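Local coordinates for protein putative surface-anchored fimbrial subunit (Corynebacterium diphtheriae, PDB 3HR6) that forms the shaft of a surface pilus as its major pilin, built of tandem Ig-like modules stabilised by isopeptide and disulfide bonds, and probably serves in adhesion, at residues T188-L193 with A282-E287; S233-G238 with S278-Q283. One frame throughout, in Å; residues are numbered along the deposited sequence.

Contact 1. Residues T188-L193 with A282-E287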
ATOM      1  N   THR A 188      -4.992  -9.639  -6.301  1.00 10.94           N
ATOM      2  CA  THR A 188      -4.598  -9.635  -4.910  1.00 11.60           C
ATOM      3  C   THR A 188      -4.444  -8.198  -4.412  1.00 11.29           C
ATOM      4  O   THR A 188      -3.866  -7.371  -5.096  1.00 14.52           O
ATOM      5  CB  THR A 188      -3.273 -10.389  -4.735  1.00 10.91           C
ATOM      6  OG1 THR A 188      -3.461 -11.766  -5.074  1.00  9.39           O
ATOM      7  CG2 THR A 188      -2.766 -10.309  -3.281  1.00 11.98           C
ATOM      8  N   VAL A 189      -4.990  -7.886  -3.246  1.00 11.89           N
ATOM      9  CA  VAL A 189      -4.744  -6.605  -2.584  1.00 11.64           C
ATOM     10  C   VAL A 189      -4.015  -6.967  -1.297  1.00 11.59           C
ATOM     11  O   VAL A 189      -4.534  -7.731  -0.502  1.00 11.51           O
ATOM     12  CB  VAL A 189      -6.011  -5.796  -2.303  1.00 11.28           C
ATOM     13  CG1 VAL A 189      -5.655  -4.467  -1.490  1.00 13.61           C
ATOM     14  CG2 VAL A 189      -6.748  -5.478  -3.619  1.00 11.70           C
ATOM     15  N   ALA A 190      -2.776  -6.454  -1.130  1.00 11.36           N
ATOM     16  CA  ALA A 190      -1.975  -6.757   0.046  1.00 12.50           C
ATOM     17  C   ALA A 190      -1.547  -5.500   0.724  1.00 11.91           C
ATOM     18  O   ALA A 190      -1.338  -4.467   0.090  1.00 13.16           O
ATOM     19  CB  ALA A 190      -0.709  -7.557  -0.311  1.00 11.37           C
ATOM     20  N   ASP A 191      -1.421  -5.609   2.039  1.00 13.17           N
ATOM     21  CA  ASP A 191      -1.080  -4.419   2.838  1.00 13.29           C
ATOM     22  C   ASP A 191      -0.143  -4.862   3.917  1.00 13.47           C
ATOM     23  O   ASP A 191      -0.511  -5.697   4.752  1.00 12.34           O
ATOM     24  CB  ASP A 191      -2.371  -3.797   3.405  1.00 12.74           C
ATOM     25  CG  ASP A 191      -2.141  -2.455   4.083  1.00 13.07           C
ATOM     26  OD1 ASP A 191      -1.071  -2.293   4.744  1.00 15.36           O
ATOM     27  OD2 ASP A 191      -3.001  -1.595   3.927  1.00 14.45           O
ATOM     28  N   LYS A 192       1.093  -4.356   3.895  1.00 13.90           N
ATOM     29  CA  LYS A 192       2.065  -4.683   4.930  1.00 14.73           C
ATOM     30  C   LYS A 192       1.909  -3.594   5.955  1.00 14.64           C
ATOM     31  O   LYS A 192       2.368  -2.455   5.748  1.00 14.32           O
ATOM     32  CB  LYS A 192       3.506  -4.755   4.390  1.00 15.09           C
ATOM     33  CG  LYS A 192       4.559  -5.251   5.371  1.00 19.21           C
ATOM     34  CD  LYS A 192       5.907  -5.339   4.588  1.00 22.07           C
ATOM     35  CE  LYS A 192       7.018  -5.969   5.349  1.00 24.67           C
ATOM     36  NZ  LYS A 192       8.223  -5.946   4.492  1.00 23.42           N
ATOM     37  N   LEU A 193       1.187  -3.918   7.013  1.00 13.66           N
ATOM     38  CA  LEU A 193       0.853  -2.948   8.018  1.00 13.88           C
ATOM     39  C   LEU A 193       2.140  -2.369   8.607  1.00 13.15           C
ATOM     40  O   LEU A 193       3.107  -3.082   8.768  1.00 13.70           O
ATOM     41  CB  LEU A 193       0.022  -3.569   9.133  1.00 13.55           C
ATOM     42  CG  LEU A 193      -1.494  -3.816   8.884  1.00 16.24           C
ATOM     43  CD1 LEU A 193      -1.744  -4.765   7.736  1.00 16.73           C
ATOM     44  CD2 LEU A 193      -2.155  -4.342  10.139  1.00 15.53           C
ATOM     45  N   ALA A 282       3.182 -18.226  -3.356  1.00 17.25           N
ATOM     46  CA  ALA A 282       3.977 -17.931  -2.152  1.00 17.13           C
ATOM     47  C   ALA A 282       3.406 -16.715  -1.469  1.00 17.20           C
ATOM     48  O   ALA A 282       2.724 -15.917  -2.096  1.00 17.17           O
ATOM     49  CB  ALA A 282       5.440 -17.689  -2.509  1.00 16.70           C
ATOM     50  N   GLN A 283       3.683 -16.572  -0.181  1.00 17.40           N
ATOM     51  CA  GLN A 283       3.156 -15.445   0.549  1.00 17.70           C
ATOM     52  C   GLN A 283       3.917 -14.208   0.066  1.00 17.48           C
ATOM     53  O   GLN A 283       5.138 -14.121   0.215  1.00 19.30           O
ATOM     54  CB  GLN A 283       3.249 -15.688   2.048  1.00 17.38           C
ATOM     55  CG  GLN A 283       2.145 -16.665   2.467  1.00 18.57           C
ATOM     56  CD  GLN A 283       2.097 -16.941   3.913  1.00 20.11           C
ATOM     57  OE1 GLN A 283       3.124 -16.967   4.589  1.00 22.31           O
ATOM     58  NE2 GLN A 283       0.884 -17.203   4.424  1.00 24.09           N
ATOM     59  N   TRP A 284       3.199 -13.318  -0.584  1.00 17.05           N
ATOM     60  CA  TRP A 284       3.798 -12.175  -1.292  1.00 15.82           C
ATOM     61  C   TRP A 284       3.981 -10.996  -0.345  1.00 15.91           C
ATOM     62  O   TRP A 284       3.051 -10.603   0.363  1.00 15.72           O
ATOM     63  CB  TRP A 284       2.902 -11.793  -2.451  1.00 15.70           C
ATOM     64  CG  TRP A 284       3.300 -10.608  -3.233  1.00 15.63           C
ATOM     65  CD1 TRP A 284       4.486 -10.412  -3.880  1.00 17.54           C
ATOM     66  CD2 TRP A 284       2.471  -9.486  -3.555  1.00 16.07           C
ATOM     67  NE1 TRP A 284       4.456  -9.209  -4.541  1.00 17.02           N
ATOM     68  CE2 TRP A 284       3.234  -8.615  -4.358  1.00 15.02           C
ATOM     69  CE3 TRP A 284       1.173  -9.106  -3.202  1.00 14.41           C
ATOM     70  CZ2 TRP A 284       2.723  -7.404  -4.820  1.00 14.25           C
ATOM     71  CZ3 TRP A 284       0.662  -7.927  -3.671  1.00 15.01           C
ATOM     72  CH2 TRP A 284       1.433  -7.063  -4.466  1.00 14.91           C
ATOM     73  N   ASP A 285       5.207 -10.475  -0.305  1.00 15.28           N
ATOM     74  CA  ASP A 285       5.493  -9.240   0.377  1.00 15.86           C
ATOM     75  C   ASP A 285       5.464  -8.126  -0.680  1.00 16.64           C
ATOM     76  O   ASP A 285       6.364  -8.089  -1.540  1.00 15.99           O
ATOM     77  CB  ASP A 285       6.875  -9.282   1.054  1.00 16.05           C
ATOM     78  CG  ASP A 285       7.201  -7.964   1.803  1.00 16.86           C
ATOM     79  OD1 ASP A 285       6.444  -6.992   1.661  1.00 16.99           O
ATOM     80  OD2 ASP A 285       8.192  -7.931   2.565  1.00 21.12           O
ATOM     81  N   PRO A 286       4.418  -7.265  -0.658  1.00 16.63           N
ATOM     82  CA  PRO A 286       4.286  -6.231  -1.658  1.00 17.92           C
ATOM     83  C   PRO A 286       5.387  -5.181  -1.582  1.00 19.65           C
ATOM     84  O   PRO A 286       5.564  -4.416  -2.542  1.00 21.02           O
ATOM     85  CB  PRO A 286       2.924  -5.603  -1.342  1.00 16.46           C
ATOM     86  CG  PRO A 286       2.683  -5.884   0.079  1.00 18.52           C
ATOM     87  CD  PRO A 286       3.384  -7.156   0.390  1.00 17.14           C
ATOM     88  N   GLU A 287       6.106  -5.143  -0.465  1.00 21.45           N
ATOM     89  CA  GLU A 287       7.208  -4.189  -0.299  1.00 24.18           C
ATOM     90  C   GLU A 287       8.553  -4.921  -0.342  1.00 26.69           C
ATOM     91  O   GLU A 287       9.508  -4.523   0.325  1.00 27.89           O
ATOM     92  CB  GLU A 287       6.982  -3.315   0.963  1.00 23.47           C
ATOM     93  CG  GLU A 287       5.544  -2.674   0.982  1.00 23.74           C
ATOM     94  CD  GLU A 287       5.290  -1.685   2.126  1.00 24.05           C
ATOM     95  OE1 GLU A 287       6.144  -1.652   3.041  1.00 26.55           O
ATOM     96  OE2 GLU A 287       4.254  -0.972   2.084  1.00 25.07           O
TER
HETATM   97  O   HOH W   1       2.520  -0.070   4.463  1.00 16.96           O
HETATM   98  O   HOH W   2       1.929  -2.436   2.043  1.00 18.68           O
HETATM   99  O   HOH W   3       9.560  -3.759   3.427  1.00 29.23           O
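The middle Ig-like module of this pilin carries contact 1, where one side of strand 187-192 is overlaid by the loop that follows strand 268-276. T188, A190 and K192, alternate residues of the strand, all direct their CB toward 282-287, so the loop rests on a single side of the sheet; the other side, with V189 and D191, packs on strand 251-259, as does L193 just past the strand end. Three steps of packing follow along the strand. At one end W284 brings the six-membered part of its indole obliquely to A190, with CZ3 3.6 Å from A190 CB, and slides past T188 CG2. P286 comes next: its CG lies 3.8 Å from A190 CB, and its CA sits over one face of the W284 ring, near the rim. At the other end K192 closes the row. With CG anti to the backbone N (chi1 -173°) and the chain extended beyond it, the ammonium reaches D285 in a salt bridge, NZ to OD2 2.8 Å, on the syn side of the carboxylate and 16° out of its plane. The second oxygen, D285 OD1, accepts from E287 N at 2.8 Å in an Asx turn, from 45° above the plane. E287 is salt-bridged by OE1 to R229, while water 2 bridges E287 OE2 and K192 N, accepting from the latter at 2.8 Å. Each carboxylate oxygen of D285 therefore has its own donor, one across the contact and one within the turn, which should fix the group's rotation and stabilise its negative charge beside the ammonium.

Contact 2. Residues S233-G238 with S278-Q283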
ATOM      1  N   SER A 233      -3.719  -9.897   3.253  1.00 11.04           N
ATOM      2  CA  SER A 233      -3.841 -10.188   1.832  1.00 11.88           C
ATOM      3  C   SER A 233      -5.245 -10.649   1.537  1.00 11.51           C
ATOM      4  O   SER A 233      -5.748 -11.492   2.265  1.00 12.40           O
ATOM      5  CB  SER A 233      -2.917 -11.353   1.505  1.00 14.56           C
ATOM      6  OG  SER A 233      -3.055 -11.731   0.146  1.00 16.95           O
ATOM      7  N   VAL A 234      -5.818 -10.069   0.487  1.00 11.34           N
ATOM      8  CA  VAL A 234      -7.163 -10.408  -0.012  1.00 10.55           C
ATOM      9  C   VAL A 234      -6.991 -10.814  -1.453  1.00  9.84           C
ATOM     10  O   VAL A 234      -6.478 -10.056  -2.249  1.00 11.75           O
ATOM     11  CB  VAL A 234      -8.108  -9.246   0.072  1.00 10.42           C
ATOM     12  CG1 VAL A 234      -9.477  -9.636  -0.625  1.00 11.31           C
ATOM     13  CG2 VAL A 234      -8.298  -8.812   1.543  1.00 10.93           C
ATOM     14  N   GLN A 235      -7.477 -12.011  -1.779  1.00 10.60           N
ATOM     15  CA  GLN A 235      -7.237 -12.558  -3.082  1.00 10.94           C
ATOM     16  C   GLN A 235      -8.542 -13.030  -3.636  1.00 11.44           C
ATOM     17  O   GLN A 235      -9.263 -13.763  -2.963  1.00 12.13           O
ATOM     18  CB  GLN A 235      -6.309 -13.736  -2.889  1.00 12.80           C
ATOM     19  CG  GLN A 235      -5.651 -14.236  -4.096  1.00 16.49           C
ATOM     20  CD  GLN A 235      -4.367 -14.978  -3.748  1.00 18.03           C
ATOM     21  OE1 GLN A 235      -3.267 -14.375  -3.608  1.00 21.23           O
ATOM     22  NE2 GLN A 235      -4.496 -16.253  -3.594  1.00 15.95           N
ATOM     23  N   LEU A 236      -8.821 -12.676  -4.876  1.00 10.22           N
ATOM     24  CA  LEU A 236     -10.012 -13.151  -5.560  1.00 11.90           C
ATOM     25  C   LEU A 236      -9.691 -14.328  -6.472  1.00 12.72           C
ATOM     26  O   LEU A 236      -8.748 -14.298  -7.240  1.00 14.24           O
ATOM     27  CB  LEU A 236     -10.665 -12.051  -6.393  1.00 11.43           C
ATOM     28  CG  LEU A 236     -11.051 -10.778  -5.658  1.00 15.06           C
ATOM     29  CD1 LEU A 236     -11.526  -9.678  -6.667  1.00 16.42           C
ATOM     30  CD2 LEU A 236     -12.112 -11.095  -4.624  1.00 18.39           C
ATOM     31  N   ALA A 237     -10.543 -15.328  -6.426  1.00 15.56           N
ATOM     32  CA  ALA A 237     -10.373 -16.525  -7.255  1.00 16.43           C
ATOM     33  C   ALA A 237     -11.744 -17.054  -7.673  1.00 17.52           C
ATOM     34  O   ALA A 237     -12.755 -16.407  -7.414  1.00 18.32           O
ATOM     35  CB  ALA A 237      -9.574 -17.573  -6.501  1.00 17.15           C
ATOM     36  N   GLY A 238     -11.780 -18.217  -8.308  1.00 18.88           N
ATOM     37  CA  GLY A 238     -13.054 -18.885  -8.588  1.00 19.58           C
ATOM     38  C   GLY A 238     -13.981 -18.072  -9.476  1.00 19.87           C
ATOM     39  O   GLY A 238     -13.506 -17.344 -10.342  1.00 21.43           O
ATOM     40  N   SER A 278      -2.521 -10.912 -10.100  1.00 14.13           N
ATOM     41  CA  SER A 278      -1.995 -12.280 -10.047  1.00 14.13           C
ATOM     42  C   SER A 278      -2.268 -12.810  -8.645  1.00 13.53           C
ATOM     43  O   SER A 278      -2.408 -12.025  -7.715  1.00 12.39           O
ATOM     44  CB  SER A 278      -0.475 -12.278 -10.308  1.00 14.29           C
ATOM     45  OG  SER A 278      -0.002 -13.621 -10.471  1.00 16.91           O
ATOM     46  N   ASN A 279      -2.363 -14.134  -8.491  1.00 13.42           N
ATOM     47  CA  ASN A 279      -2.560 -14.779  -7.216  1.00 14.60           C
ATOM     48  C   ASN A 279      -1.319 -15.647  -6.915  1.00 14.98           C
ATOM     49  O   ASN A 279      -1.272 -16.835  -7.249  1.00 15.52           O
ATOM     50  CB  ASN A 279      -3.828 -15.651  -7.243  1.00 13.38           C
ATOM     51  CG  ASN A 279      -5.092 -14.842  -7.294  1.00 14.68           C
ATOM     52  OD1 ASN A 279      -5.070 -13.642  -7.084  1.00 14.18           O
ATOM     53  ND2 ASN A 279      -6.206 -15.494  -7.593  1.00 13.14           N
ATOM     54  N   PRO A 280      -0.303 -15.038  -6.290  1.00 16.27           N
ATOM     55  CA  PRO A 280       0.923 -15.785  -6.078  1.00 17.07           C
ATOM     56  C   PRO A 280       0.712 -16.998  -5.179  1.00 17.13           C
ATOM     57  O   PRO A 280      -0.074 -16.927  -4.234  1.00 18.06           O
ATOM     58  CB  PRO A 280       1.856 -14.779  -5.393  1.00 17.30           C
ATOM     59  CG  PRO A 280       1.240 -13.492  -5.523  1.00 17.98           C
ATOM     60  CD  PRO A 280      -0.169 -13.627  -5.931  1.00 17.12           C
ATOM     61  N   THR A 281       1.440 -18.065  -5.470  1.00 17.70           N
ATOM     62  CA  THR A 281       1.389 -19.293  -4.666  1.00 17.89           C
ATOM     63  C   THR A 281       2.177 -19.107  -3.362  1.00 18.00           C
ATOM     64  O   THR A 281       1.862 -19.751  -2.378  1.00 18.52           O
ATOM     65  CB  THR A 281       1.908 -20.485  -5.457  1.00 18.00           C
ATOM     66  OG1 THR A 281       3.135 -20.130  -6.090  1.00 19.79           O
ATOM     67  CG2 THR A 281       0.918 -20.919  -6.522  1.00 19.18           C
ATOM     68  N   ALA A 282       3.182 -18.226  -3.356  1.00 17.25           N
ATOM     69  CA  ALA A 282       3.977 -17.931  -2.152  1.00 17.13           C
ATOM     70  C   ALA A 282       3.406 -16.715  -1.469  1.00 17.20           C
ATOM     71  O   ALA A 282       2.724 -15.917  -2.096  1.00 17.17           O
ATOM     72  CB  ALA A 282       5.440 -17.689  -2.509  1.00 16.70           C
ATOM     73  N   GLN A 283       3.683 -16.572  -0.181  1.00 17.40           N
ATOM     74  CA  GLN A 283       3.156 -15.445   0.549  1.00 17.70           C
ATOM     75  C   GLN A 283       3.917 -14.208   0.066  1.00 17.48           C
ATOM     76  O   GLN A 283       5.138 -14.121   0.215  1.00 19.30           O
ATOM     77  CB  GLN A 283       3.249 -15.688   2.048  1.00 17.38           C
ATOM     78  CG  GLN A 283       2.145 -16.665   2.467  1.00 18.57           C
ATOM     79  CD  GLN A 283       2.097 -16.941   3.913  1.00 20.11           C
ATOM     80  OE1 GLN A 283       3.124 -16.967   4.589  1.00 22.31           O
ATOM     81  NE2 GLN A 283       0.884 -17.203   4.424  1.00 24.09           N
TER
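The backbones come nearest at Q235 and N279, whose CA atoms are 6.6 Å apart, with strand 229-236 ending beside the loop that follows strand 268-276. Both strands flank strand 187-192 in the sheet of an Ig-like module, and the contact joins the end of one to the chain leaving the other. It rests on two stacked side-chain amides. The planes of Q235 and N279 are 18° apart, and Q235 CD lies 3.6 Å from N279 CG. Q235 starts with CG anti to the backbone N and runs on extended, which carries its amide across that of N279; the closest approach of these two side chains is Q235 CG to N279 OD1, 3.1 Å, a tight packing contact. Beyond the stack, Q235 OE1 lies 3.9 Å from P280 CD, while its hydrogen bond is made with the hydroxyl of T188. N279 divides its polar work between its two ends. OD1 accepts from the backbone N of F187 and has a weak hydrogen bond with T188 OG1, so that strand 187-192 holds this end of the amide. The ND2 end turns to the last residue of strand 229-236 and passes within 4.1 Å of A237 CB. Partners at both ends of one planar group restrict its rotation about chi2 and are consistent with the assigned amide orientation. The bond that spans the two segments runs from N279 ND2 to L236 O, 2.8 Å long with an angle of 162° at the hydrogen; the acceptor lies close to the N279 amide plane, whereas the donor stands 37° above the carbonyl plane of L236.

Contacts 1 and 2 have centres 10 Å apart and share A282 and Q283, since both end on the one loop between strands 268-276 and 297-298. Along the chain, strand 187-192 comes first, then strand 229-236, then the loop, which meets the end of 229-236 in contact 2 before crossing 187-192 in contact 1. The two strands are antiparallel neighbours in a mixed sheet, and V189 N to V234 O, 2.8 Å, is a probable backbone hydrogen bond between them. T188 connects the sites directly: its OG1 lies 2.9 Å from S278 O. The loop is thus fastened at successive points to adjacent strands of the middle module.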